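Local coordinates for protein BT_4661 (Bacteroides thetaiotaomicron, PDB 4AK1) that probably binds heparin and heparan sulphate as a SusE-like surface polysaccharide-binding protein of the heparin utilisation locus, at residues Y399-M404 / A414-T419; V348-N353 / I386-G391. All blocks are in the same frame, centred on the assembly; numbering follows the deposited sequence.

Overall arrangement
Both contacts pair antiparallel strands of one domain, but in two different sheets that pack against each other. Contact 1 is the more buried: it joins the two strands of the hairpin 397-407 and 410-421, with one face turned into the domain and the other against a second subunit. Contact 2 joins edge strand 350-352 to 386-388, the middle strand of a small three-stranded sheet, and is only partly buried. Their apolar faces meet: F416 and V403 reach I386, F416 also reaches I352, and L418 touches I388. Both outer faces hold bridging water, but contact 1 sets threonines against another subunit, while no other chain touches contact 2, whose outer side bears E349, D351 and K389.

Contact 1 (Y399-M404 / A414-T419); sequences YTVQVM and ATFTLT
V401 sits over the ring of F416 in an apolar contact across the two hairpin strands. V401 CB lies 3.8 Å from the centroid of the F416 ring in a CH-pi contact, while CG1 and CG2 reach the rim on the CE1 and CE2 sides. F416 CG is turned between the backbone N and the carbonyl carbon (chi1 66°), which leans the ring across toward V401. Cutting F416 back to an alanine is likely to leave V401 without the aromatic face it rests on and to open a gap beside I386 and I352 of the facing sheet. On the same face, Y399 CB stands 4.4 Å from L418 CB. Backbone bonds join three pairs: Y399 with L418, V401 with F416 and V403 with A414, two bonds each. V401 N to F416 O is nearly straight at 2.8 Å, whereas Y399 N to L418 O is bent to 145° at the hydrogen. On the opposite face, T400 CG2 presses on T415 CG2 at 3.5 Å, a tight methyl contact, and Q402 CG lies against T415 OG1. A water bridges T400 OG1 (2.7 Å) and T417 OG1 (2.8 Å). T415 OG1 bonds D341 of the second subunit, and T417 OG1 bonds T415 of that subunit. The hairpin thus has two unlike faces: a mainly apolar one turned into the domain, with Y399 at its partly exposed end, its OH bonded to P395 O, and a hydroxyl-rich one joined to another copy of the protein.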
# COMPACT_ATOMS: atom_id res chain seq x y z
N TYR A 399 -21.65 19.91 15.26
CA TYR A 399 -21.80 18.78 16.14
C TYR A 399 -23.26 18.44 16.32
O TYR A 399 -24.09 19.35 16.42
CB TYR A 399 -21.20 19.09 17.53
CG TYR A 399 -19.74 19.49 17.48
CD1 TYR A 399 -18.73 18.52 17.48
CD2 TYR A 399 -19.37 20.84 17.41
CE1 TYR A 399 -17.39 18.88 17.44
CE2 TYR A 399 -18.04 21.21 17.35
CZ TYR A 399 -17.06 20.23 17.37
OH TYR A 399 -15.73 20.62 17.30
N THR A 400 -23.56 17.15 16.38
CA THR A 400 -24.89 16.69 16.75
C THR A 400 -24.91 16.30 18.23
O THR A 400 -24.09 15.50 18.66
CB THR A 400 -25.28 15.49 15.87
OG1 THR A 400 -25.12 15.85 14.49
CG2 THR A 400 -26.74 15.07 16.11
N VAL A 401 -25.83 16.87 19.00
CA VAL A 401 -25.90 16.59 20.44
C VAL A 401 -27.24 15.94 20.77
O VAL A 401 -28.28 16.41 20.33
CB VAL A 401 -25.74 17.89 21.27
CG1 VAL A 401 -25.74 17.60 22.78
CG2 VAL A 401 -24.48 18.63 20.88
N GLN A 402 -27.21 14.87 21.57
CA GLN A 402 -28.46 14.22 22.00
C GLN A 402 -28.56 14.14 23.50
O GLN A 402 -27.57 13.82 24.17
CB GLN A 402 -28.54 12.80 21.49
CG GLN A 402 -28.75 12.65 20.02
CD GLN A 402 -28.93 11.19 19.69
OE1 GLN A 402 -27.95 10.44 19.69
NE2 GLN A 402 -30.16 10.77 19.49
N VAL A 403 -29.77 14.40 24.00
CA VAL A 403 -30.04 14.35 25.44
C VAL A 403 -31.23 13.44 25.67
O VAL A 403 -32.27 13.59 25.01
CB VAL A 403 -30.34 15.75 26.03
CG1 VAL A 403 -30.66 15.65 27.52
CG2 VAL A 403 -29.16 16.70 25.82
N MET A 404 -31.07 12.51 26.60
CA MET A 404 -32.20 11.67 26.99
C MET A 404 -32.79 12.13 28.32
O MET A 404 -32.06 12.29 29.29
CB MET A 404 -31.79 10.20 27.10
CG MET A 404 -32.98 9.29 27.43
SD MET A 404 -32.56 7.55 27.25
CE MET A 404 -31.18 7.41 28.37
N ALA A 414 -33.97 14.06 22.70
CA ALA A 414 -34.02 15.26 21.86
C ALA A 414 -32.66 15.45 21.21
O ALA A 414 -31.62 15.10 21.81
CB ALA A 414 -34.36 16.48 22.71
N THR A 415 -32.65 16.04 20.02
CA THR A 415 -31.40 16.27 19.28
C THR A 415 -31.32 17.73 18.88
O THR A 415 -32.32 18.32 18.50
CB THR A 415 -31.35 15.37 18.02
OG1 THR A 415 -31.58 14.01 18.39
CG2 THR A 415 -30.00 15.46 17.29
N PHE A 416 -30.12 18.32 18.96
CA PHE A 416 -29.88 19.61 18.32
C PHE A 416 -28.52 19.63 17.66
O PHE A 416 -27.65 18.78 17.94
CB PHE A 416 -30.03 20.81 19.29
CG PHE A 416 -29.00 20.86 20.40
CD1 PHE A 416 -29.20 20.17 21.59
CD2 PHE A 416 -27.83 21.62 20.26
CE1 PHE A 416 -28.27 20.22 22.63
CE2 PHE A 416 -26.88 21.68 21.29
CZ PHE A 416 -27.10 20.98 22.48
N THR A 417 -28.35 20.61 16.79
CA THR A 417 -27.07 20.85 16.13
C THR A 417 -26.36 22.06 16.75
O THR A 417 -26.97 23.13 16.90
CB THR A 417 -27.30 21.04 14.62
OG1 THR A 417 -27.85 19.82 14.08
CG2 THR A 417 -25.99 21.37 13.88
N LEU A 418 -25.10 21.87 17.11
CA LEU A 418 -24.24 22.93 17.65
C LEU A 418 -23.14 23.25 16.63
O LEU A 418 -22.38 22.36 16.25
CB LEU A 418 -23.61 22.47 18.98
CG LEU A 418 -22.46 23.34 19.52
CD1 LEU A 418 -23.01 24.70 19.96
CD2 LEU A 418 -21.72 22.65 20.66
N THR A 419 -23.07 24.50 16.18
CA THR A 419 -22.09 24.88 15.15
C THR A 419 -21.20 25.95 15.73
O THR A 419 -21.71 27.00 16.16
CB THR A 419 -22.78 25.36 13.85
OG1 THR A 419 -23.68 24.34 13.40
CG2 THR A 419 -21.77 25.65 12.75
O HOH W 1 -26.27 17.78 12.98

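Contact 2 (V348-N353 / I386-G391); sequences VEIDIN and IAIKKG
I350 and I388 run alongside each other off the same face, CB to CB 4.0 Å. I352 and I386 form the next pair, CB to CB 3.9 Å. With chi2 near anti in both (168° and 170°), the extended CG1-CD1 arms of I352 and I388 reach along the apolar face until their tips touch, CD1 to CD1 3.7 Å. Two reciprocal pairs of backbone bonds hold these isoleucines in register, I350 with I388 and I352 with I386. I388 O takes the bond from I350 N, which comes from well off the carbonyl plane, and a weaker C-H contact from E349 CA; it also lies 3.0 Å from a water that is 2.8 Å from D351 OD1. Farther out, more water joins the polar rim to the backbone. One molecule donates to E349 OE1 and accepts from K390 N at 2.8 Å, tying the carboxylate to the loop just after strand 386-388. Another donates to I386 O at 2.8 Å and, at a longer 3.2 Å, to N353 OD1. Behind the isoleucines stand V342 and F416 of the facing sheet: I350 and I352 touch V342, and I352 and I386 touch F416. Strand 386-388 pairs on its other side with 379-380 (A387 with A379); this small sheet, packed on that of strands 397-407 and 410-421, is consistent with a beta-sandwich domain.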
# COMPACT_ATOMS: atom_id res chain seq x y z
N VAL A 348 -16.66 31.23 23.68
CA VAL A 348 -17.61 32.12 24.36
C VAL A 348 -18.58 31.32 25.23
O VAL A 348 -18.78 30.13 25.02
CB VAL A 348 -18.36 33.07 23.40
CG1 VAL A 348 -17.36 33.90 22.58
CG2 VAL A 348 -19.31 32.31 22.49
N GLU A 349 -19.17 31.99 26.21
CA GLU A 349 -20.18 31.38 27.06
C GLU A 349 -21.46 31.15 26.25
O GLU A 349 -21.89 32.02 25.50
CB GLU A 349 -20.45 32.28 28.26
CG GLU A 349 -21.55 31.80 29.18
CD GLU A 349 -21.76 32.76 30.35
OE1 GLU A 349 -20.77 33.09 31.04
OE2 GLU A 349 -22.90 33.18 30.57
N ILE A 350 -22.06 29.97 26.39
CA ILE A 350 -23.34 29.70 25.73
C ILE A 350 -24.27 28.99 26.73
O ILE A 350 -23.86 28.01 27.36
CB ILE A 350 -23.19 28.82 24.46
CG1 ILE A 350 -22.06 29.30 23.54
CG2 ILE A 350 -24.51 28.82 23.68
CD1 ILE A 350 -21.66 28.31 22.46
N ASP A 351 -25.49 29.50 26.88
CA ASP A 351 -26.53 28.80 27.62
C ASP A 351 -27.44 28.13 26.60
O ASP A 351 -28.01 28.82 25.73
CB ASP A 351 -27.35 29.77 28.45
CG ASP A 351 -26.60 30.32 29.63
OD1 ASP A 351 -25.71 29.62 30.18
OD2 ASP A 351 -26.92 31.46 30.02
N ILE A 352 -27.58 26.81 26.69
CA ILE A 352 -28.45 26.07 25.78
C ILE A 352 -29.64 25.56 26.60
O ILE A 352 -29.54 24.54 27.29
CB ILE A 352 -27.68 24.93 25.07
CG1 ILE A 352 -26.50 25.51 24.28
CG2 ILE A 352 -28.62 24.14 24.16
CD1 ILE A 352 -25.51 24.48 23.76
N ASN A 353 -30.74 26.30 26.56
CA ASN A 353 -31.89 25.98 27.39
C ASN A 353 -32.91 25.16 26.64
O ASN A 353 -33.14 25.40 25.44
CB ASN A 353 -32.52 27.24 27.97
CG ASN A 353 -31.57 28.00 28.87
OD1 ASN A 353 -30.91 27.41 29.73
ND2 ASN A 353 -31.49 29.32 28.68
N ILE A 386 -28.21 23.16 29.37
CA ILE A 386 -26.80 22.89 29.12
C ILE A 386 -26.02 24.20 29.21
O ILE A 386 -26.47 25.22 28.69
CB ILE A 386 -26.59 22.25 27.71
CG1 ILE A 386 -27.28 20.88 27.64
CG2 ILE A 386 -25.12 22.15 27.36
CD1 ILE A 386 -27.58 20.39 26.24
N ALA A 387 -24.88 24.16 29.91
CA ALA A 387 -23.97 25.32 29.95
C ALA A 387 -22.67 25.02 29.24
O ALA A 387 -22.09 23.94 29.39
CB ALA A 387 -23.71 25.74 31.40
N ILE A 388 -22.23 25.99 28.43
CA ILE A 388 -20.88 26.01 27.86
C ILE A 388 -20.21 27.27 28.41
O ILE A 388 -20.81 28.35 28.35
CB ILE A 388 -20.93 26.02 26.30
CG1 ILE A 388 -21.49 24.67 25.79
CG2 ILE A 388 -19.54 26.27 25.69
CD1 ILE A 388 -21.82 24.63 24.31
N LYS A 389 -19.01 27.13 28.97
CA LYS A 389 -18.33 28.23 29.68
C LYS A 389 -17.51 29.12 28.73
O LYS A 389 -17.00 28.66 27.71
CB LYS A 389 -17.38 27.67 30.75
CG LYS A 389 -17.98 26.68 31.76
CD LYS A 389 -18.95 27.35 32.72
CE LYS A 389 -20.00 26.37 33.26
NZ LYS A 389 -21.24 27.08 33.70
N LYS A 390 -17.35 30.39 29.09
CA LYS A 390 -16.32 31.24 28.45
C LYS A 390 -14.97 30.52 28.55
O LYS A 390 -14.69 29.86 29.56
CB LYS A 390 -16.29 32.62 29.13
CG LYS A 390 -15.12 33.51 28.74
CD LYS A 390 -15.13 34.79 29.58
CE LYS A 390 -13.96 35.69 29.20
NZ LYS A 390 -14.13 36.16 27.80
N GLY A 391 -14.16 30.58 27.48
CA GLY A 391 -12.83 29.93 27.46
C GLY A 391 -12.83 28.44 27.17
O GLY A 391 -11.78 27.77 27.23
O HOH W 2 -18.57 31.08 31.53
O HOH W 3 -22.96 28.91 30.30
O HOH W 4 -27.93 26.69 30.60